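Local coordinates for protein threonine synthase (Brucella melitensis bv. 1, PDB 4F4F) that probably catalyses the pyridoxal-phosphate-dependent conversion of O-phospho-L-homoserine and water to L-threonine and phosphate, the last step of threonine biosynthesis, at residues Arg251-Ile265 and Pro277-Leu291. Residues are numbered along the deposited sequence; the frame is centred on the assembly and turned at random.
Sequences RAVSFTVPTGNFGDI and PIEQLIIATNDNDIL. With PLP (pyridoxal-5'-phosphate), chain C.
Strands 253-258 and 280-285 pair as parallel neighbours of a beta-alpha-beta unit, joined by helix 263-274, and the loop leaving the first strand holds the cofactor phosphate. Backbone bonds ladder the strands together from Val253 N to Pro277 O at one end to Thr259 N to Ala284 O at the other. Opposite Ser254 the second strand carries one extra residue, a beta bulge at Glu279-Gln280, where the serine OG, anti to the carbonyl carbon (chi1 -66°), accepts from Gln280 N at 2.9 Å. A water links OG to the ends of Glu279 and Gln280; the Gln280 amide also bonds Lys402 and Ser404.

Beta-branched residues suit the extended backbone, and apolar ones its buried faces. Thr256 and Ile282 lie on the face covered by helix 390-402, where Thr256 OG1 meets Ile282 CB at 3.5 Å; this hydroxyl is buried with no polar partner. Toward helix 263-274, the edge of the Phe255 ring meets Ile278 CG1, and Ile265 sends CD1 to within 3.6 Å of Ile283 CG1, the two side chains at about a right angle. Ile265 CG2 sits over the centre of the Phe262 ring, while Ile283 CD1 lies in the ring plane, 3.7 Å from Phe262 CE1.

Beyond the strand, Thr259 OG1 donates to Val257 O at 2.7 Å, on the opposite face of that carbonyl from Ala284 N, and Thr259 CG2 packs against Leu291 CD1 at 3.5 Å. Gly260 N and Phe262 N both donate to PLP O1P, Asn261 N to O2P, and Asp264 N to O3P at 2.9 Å. Glycine fits at 260 because a CB there would crowd PLP C5A. Phe262 is at the N-cap position, so the phosphate lies at the helix's N-terminal end, whose dipole would probably stabilise its charge.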
loop_
_atom_site.group_PDB
_atom_site.type_symbol
_atom_site.label_atom_id
_atom_site.label_comp_id
_atom_site.label_asym_id
_atom_site.label_seq_id
_atom_site.Cartn_x
_atom_site.Cartn_y
_atom_site.Cartn_z
ATOM N N ARG A 251 -19.335 9.241 16.755
ATOM C CA ARG A 251 -18.780 10.485 16.254
ATOM C C ARG A 251 -17.915 10.178 15.040
ATOM O O ARG A 251 -17.376 9.085 14.910
ATOM C CB ARG A 251 -18.008 11.210 17.349
ATOM C CG ARG A 251 -16.761 10.535 17.799
ATOM C CD ARG A 251 -16.025 11.435 18.754
ATOM N NE ARG A 251 -14.911 10.755 19.367
ATOM C CZ ARG A 251 -13.876 11.361 19.919
ATOM N NH1 ARG A 251 -12.936 10.632 20.456
ATOM N NH2 ARG A 251 -13.778 12.692 19.952
ATOM N N ALA A 252 -17.806 11.151 14.158
ATOM C CA ALA A 252 -16.985 11.007 12.972
ATOM C C ALA A 252 -15.519 11.165 13.338
ATOM O O ALA A 252 -15.163 11.889 14.286
ATOM C CB ALA A 252 -17.390 12.064 11.963
ATOM N N VAL A 253 -14.672 10.537 12.547
ATOM C CA VAL A 253 -13.228 10.544 12.734
ATOM C C VAL A 253 -12.582 11.028 11.446
ATOM O O VAL A 253 -13.121 10.809 10.349
ATOM C CB VAL A 253 -12.740 9.117 13.113
ATOM C CG1 VAL A 253 -11.198 9.053 13.166
ATOM C CG2 VAL A 253 -13.312 8.719 14.479
ATOM N N SER A 254 -11.463 11.737 11.567
ATOM C CA SER A 254 -10.703 12.187 10.404
ATOM C C SER A 254 -9.379 11.443 10.294
ATOM O O SER A 254 -8.799 10.986 11.307
ATOM C CB SER A 254 -10.466 13.706 10.442
ATOM O OG SER A 254 -11.673 14.407 10.312
ATOM N N PHE A 255 -8.902 11.306 9.068
ATOM C CA PHE A 255 -7.640 10.640 8.810
ATOM C C PHE A 255 -6.738 11.451 7.891
ATOM O O PHE A 255 -7.186 11.988 6.875
ATOM C CB PHE A 255 -7.852 9.284 8.164
ATOM C CG PHE A 255 -8.585 8.290 9.032
ATOM C CD1 PHE A 255 -9.959 8.270 9.079
ATOM C CD2 PHE A 255 -7.888 7.367 9.776
ATOM C CE1 PHE A 255 -10.629 7.338 9.838
ATOM C CE2 PHE A 255 -8.547 6.445 10.568
ATOM C CZ PHE A 255 -9.924 6.438 10.592
ATOM N N THR A 256 -5.452 11.461 8.214
ATOM C CA THR A 256 -4.446 11.991 7.319
ATOM C C THR A 256 -3.482 10.883 6.944
ATOM O O THR A 256 -2.976 10.164 7.803
ATOM C CB THR A 256 -3.697 13.183 7.977
ATOM O OG1 THR A 256 -4.639 14.201 8.317
ATOM C CG2 THR A 256 -2.613 13.785 7.037
ATOM N N VAL A 257 -3.210 10.769 5.649
ATOM C CA VAL A 257 -2.462 9.661 5.114
ATOM C C VAL A 257 -1.270 10.136 4.300
ATOM O O VAL A 257 -1.476 10.792 3.259
ATOM C CB VAL A 257 -3.351 8.850 4.179
ATOM C CG1 VAL A 257 -2.572 7.653 3.621
ATOM C CG2 VAL A 257 -4.623 8.413 4.892
ATOM N N PRO A 258 -0.039 9.810 4.741
ATOM C CA PRO A 258 1.091 10.094 3.892
ATOM C C PRO A 258 0.968 9.212 2.670
ATOM O O PRO A 258 0.874 7.989 2.801
ATOM C CB PRO A 258 2.331 9.759 4.777
ATOM C CG PRO A 258 1.814 9.419 6.133
ATOM C CD PRO A 258 0.364 9.069 5.954
ATOM N N THR A 259 0.882 9.818 1.493
ATOM C CA THR A 259 0.289 9.178 0.302
ATOM C C THR A 259 1.286 9.240 -0.847
ATOM O O THR A 259 1.907 10.265 -1.073
ATOM C CB THR A 259 -1.000 9.936 -0.119
ATOM O OG1 THR A 259 -2.045 9.671 0.816
ATOM C CG2 THR A 259 -1.486 9.553 -1.512
ATOM N N GLY A 260 1.421 8.127 -1.549
ATOM C CA GLY A 260 2.157 8.056 -2.786
ATOM C C GLY A 260 1.199 7.627 -3.864
ATOM O O GLY A 260 0.708 8.464 -4.640
ATOM N N ASN A 261 0.913 6.321 -3.944
ATOM C CA ASN A 261 0.085 5.826 -5.058
ATOM C C ASN A 261 -1.399 5.708 -4.730
ATOM O O ASN A 261 -2.134 5.111 -5.506
ATOM C CB ASN A 261 0.621 4.480 -5.573
ATOM C CG ASN A 261 1.831 4.665 -6.471
ATOM O OD1 ASN A 261 1.779 5.431 -7.453
ATOM N ND2 ASN A 261 2.950 4.050 -6.087
ATOM N N PHE A 262 -1.820 6.290 -3.601
ATOM C CA PHE A 262 -3.230 6.531 -3.272
ATOM C C PHE A 262 -4.045 5.355 -2.759
ATOM O O PHE A 262 -5.227 5.539 -2.405
ATOM C CB PHE A 262 -3.970 7.134 -4.482
ATOM C CG PHE A 262 -4.979 8.160 -4.118
ATOM C CD1 PHE A 262 -4.568 9.446 -3.744
ATOM C CD2 PHE A 262 -6.325 7.881 -4.156
ATOM C CE1 PHE A 262 -5.478 10.412 -3.392
ATOM C CE2 PHE A 262 -7.252 8.853 -3.811
ATOM C CZ PHE A 262 -6.839 10.113 -3.425
ATOM N N GLY A 263 -3.452 4.162 -2.710
ATOM C CA GLY A 263 -4.157 2.939 -2.366
ATOM C C GLY A 263 -4.584 2.958 -0.909
ATOM O O GLY A 263 -5.669 2.533 -0.559
ATOM N N ASP A 264 -3.704 3.485 -0.076
ATOM C CA ASP A 264 -3.963 3.649 1.359
ATOM C C ASP A 264 -5.170 4.532 1.644
ATOM O O ASP A 264 -6.176 4.095 2.234
ATOM C CB ASP A 264 -2.704 4.157 2.122
ATOM C CG ASP A 264 -1.933 5.336 1.452
ATOM O OD1 ASP A 264 -2.454 6.171 0.571
ATOM O OD2 ASP A 264 -0.716 5.457 1.901
ATOM N N ILE A 265 -5.101 5.768 1.179
ATOM C CA ILE A 265 -6.199 6.686 1.394
ATOM C C ILE A 265 -7.450 6.255 0.626
ATOM O O ILE A 265 -8.572 6.496 1.104
ATOM C CB ILE A 265 -5.805 8.160 1.101
ATOM C CG1 ILE A 265 -6.748 9.091 1.864
ATOM C CG2 ILE A 265 -5.757 8.431 -0.402
ATOM C CD1 ILE A 265 -6.450 10.588 1.700
ATOM N N PRO A 277 -18.359 6.574 9.692
ATOM C CA PRO A 277 -18.453 8.029 9.712
ATOM C C PRO A 277 -17.086 8.734 9.711
ATOM O O PRO A 277 -16.355 8.686 10.703
ATOM C CB PRO A 277 -19.215 8.302 11.004
ATOM C CG PRO A 277 -20.012 7.059 11.217
ATOM C CD PRO A 277 -19.042 5.983 10.869
ATOM N N ILE A 278 -16.758 9.373 8.601
ATOM C CA ILE A 278 -15.454 10.004 8.427
ATOM C C ILE A 278 -15.721 11.443 8.082
ATOM O O ILE A 278 -16.635 11.762 7.287
ATOM C CB ILE A 278 -14.603 9.281 7.349
ATOM C CG1 ILE A 278 -14.092 7.937 7.899
ATOM C CG2 ILE A 278 -13.404 10.099 6.897
ATOM C CD1 ILE A 278 -13.362 7.083 6.883
ATOM N N GLU A 279 -14.948 12.325 8.680
ATOM C CA GLU A 279 -15.106 13.751 8.449
ATOM C C GLU A 279 -14.147 14.127 7.318
ATOM O O GLU A 279 -14.556 14.188 6.160
ATOM C CB GLU A 279 -14.905 14.523 9.759
ATOM C CG GLU A 279 -14.798 16.047 9.659
ATOM C CD GLU A 279 -14.945 16.752 11.023
ATOM O OE1 GLU A 279 -13.990 17.413 11.586
ATOM O OE2 GLU A 279 -16.060 16.648 11.536
ATOM N N GLN A 280 -12.858 14.274 7.614
ATOM C CA GLN A 280 -11.879 14.600 6.584
ATOM C C GLN A 280 -11.021 13.406 6.235
ATOM O O GLN A 280 -10.649 12.605 7.128
ATOM C CB GLN A 280 -10.943 15.683 7.073
ATOM C CG GLN A 280 -11.548 17.076 7.245
ATOM C CD GLN A 280 -10.499 18.089 7.707
ATOM O OE1 GLN A 280 -10.163 18.163 8.891
ATOM N NE2 GLN A 280 -9.979 18.864 6.776
ATOM N N LEU A 281 -10.711 13.296 4.948
ATOM C CA LEU A 281 -9.644 12.454 4.456
ATOM C C LEU A 281 -8.602 13.409 3.874
ATOM O O LEU A 281 -8.927 14.220 2.991
ATOM C CB LEU A 281 -10.153 11.473 3.390
ATOM C CG LEU A 281 -11.085 10.350 3.832
ATOM C CD1 LEU A 281 -11.768 9.714 2.623
ATOM C CD2 LEU A 281 -10.291 9.306 4.634
ATOM N N ILE A 282 -7.386 13.379 4.402
ATOM C CA ILE A 282 -6.381 14.390 4.029
ATOM C C ILE A 282 -5.199 13.672 3.413
ATOM O O ILE A 282 -4.612 12.748 4.020
ATOM C CB ILE A 282 -5.949 15.238 5.251
ATOM C CG1 ILE A 282 -7.175 15.882 5.908
ATOM C CG2 ILE A 282 -4.941 16.299 4.821
ATOM C CD1 ILE A 282 -6.874 16.790 7.110
ATOM N N ILE A 283 -4.862 14.084 2.196
ATOM C CA ILE A 283 -3.741 13.562 1.449
ATOM C C ILE A 283 -2.519 14.342 1.880
ATOM O O ILE A 283 -2.515 15.581 1.785
ATOM C CB ILE A 283 -3.953 13.772 -0.088
ATOM C CG1 ILE A 283 -5.280 13.132 -0.587
ATOM C CG2 ILE A 283 -2.727 13.297 -0.859
ATOM C CD1 ILE A 283 -5.869 13.738 -1.866
ATOM N N ALA A 284 -1.472 13.658 2.320
ATOM C CA ALA A 284 -0.235 14.336 2.704
ATOM C C ALA A 284 0.885 13.910 1.741
ATOM O O ALA A 284 1.158 12.713 1.585
ATOM C CB ALA A 284 0.144 13.999 4.151
ATOM N N THR A 285 1.519 14.893 1.097
ATOM C CA THR A 285 2.496 14.620 0.067
ATOM C C THR A 285 3.839 15.219 0.498
ATOM O O THR A 285 3.899 16.110 1.355
ATOM C CB THR A 285 2.103 15.248 -1.304
ATOM O OG1 THR A 285 2.484 16.650 -1.328
ATOM C CG2 THR A 285 0.590 15.060 -1.575
ATOM N N ASN A 286 4.899 14.716 -0.114
ATOM C CA ASN A 286 6.190 15.370 -0.082
ATOM C C ASN A 286 6.299 16.396 -1.224
ATOM O O ASN A 286 5.272 16.771 -1.810
ATOM C CB ASN A 286 7.356 14.346 0.036
ATOM C CG ASN A 286 7.602 13.501 -1.216
ATOM O OD1 ASN A 286 7.361 13.916 -2.353
ATOM N ND2 ASN A 286 8.152 12.302 -0.997
ATOM N N ASP A 287 7.514 16.889 -1.511
ATOM C CA ASP A 287 7.739 17.841 -2.619
ATOM C C ASP A 287 7.197 17.363 -3.976
ATOM O O ASP A 287 6.940 18.162 -4.860
ATOM C CB ASP A 287 9.249 18.147 -2.754
ATOM C CG ASP A 287 9.864 18.602 -1.438
ATOM O OD1 ASP A 287 9.770 19.793 -1.125
ATOM O OD2 ASP A 287 10.361 17.747 -0.684
ATOM N N ASN A 288 7.030 16.059 -4.138
ATOM C CA ASN A 288 6.343 15.517 -5.311
ATOM C C ASN A 288 4.845 15.600 -5.044
ATOM O O ASN A 288 4.224 14.682 -4.508
ATOM C CB ASN A 288 6.800 14.088 -5.550
ATOM C CG ASN A 288 8.281 14.017 -5.818
ATOM O OD1 ASN A 288 8.717 14.282 -6.926
ATOM N ND2 ASN A 288 9.066 13.677 -4.801
ATOM N N ASP A 289 4.280 16.735 -5.413
ATOM C CA ASP A 289 3.010 17.165 -4.872
ATOM C C ASP A 289 1.906 17.218 -5.930
ATOM O O ASP A 289 0.946 17.988 -5.781
ATOM C CB ASP A 289 3.214 18.528 -4.202
ATOM C CG ASP A 289 3.545 19.644 -5.182
ATOM O OD1 ASP A 289 3.946 19.421 -6.357
ATOM O OD2 ASP A 289 3.403 20.794 -4.735
ATOM N N ILE A 290 2.007 16.362 -6.949
ATOM C CA ILE A 290 0.979 16.282 -7.993
ATOM C C ILE A 290 -0.423 16.253 -7.407
ATOM O O ILE A 290 -1.297 16.979 -7.862
ATOM C CB ILE A 290 1.205 15.092 -8.977
ATOM C CG1 ILE A 290 0.314 15.277 -10.219
ATOM C CG2 ILE A 290 1.006 13.712 -8.319
ATOM C CD1 ILE A 290 0.666 14.301 -11.311
ATOM N N LEU A 291 -0.608 15.485 -6.337
ATOM C CA LEU A 291 -1.947 15.342 -5.741
ATOM C C LEU A 291 -2.386 16.633 -5.054
ATOM O O LEU A 291 -3.550 17.033 -5.154
ATOM C CB LEU A 291 -2.001 14.165 -4.788
ATOM C CG LEU A 291 -1.803 12.763 -5.414
ATOM C CD1 LEU A 291 -1.634 11.698 -4.330
ATOM C CD2 LEU A 291 -2.968 12.384 -6.317
HETATM N N1 PLP C . 4.646 5.777 3.418
HETATM C C2 PLP C . 5.436 4.637 3.380
HETATM C C2A PLP C . 6.435 4.267 4.454
HETATM C C3 PLP C . 5.292 3.692 2.235
HETATM O O3 PLP C . 6.069 2.551 2.199
HETATM C C4 PLP C . 4.298 4.064 1.163
HETATM C C4A PLP C . 4.045 3.203 -0.033
HETATM C C5 PLP C . 3.497 5.304 1.311
HETATM C C6 PLP C . 3.722 6.093 2.465
HETATM C C5A PLP C . 2.442 5.654 0.241
HETATM O O4P PLP C . 1.325 4.676 0.141
HETATM P P PLP C . 0.174 4.641 -1.034
HETATM O O1P PLP C . -0.378 6.057 -1.096
HETATM O O2P PLP C . 0.942 4.228 -2.274
HETATM O O3P PLP C . -0.868 3.614 -0.648
HETATM O O HOH W 1 -16.584 7.048 13.053
HETATM O O HOH W 2 -11.414 16.861 10.921
#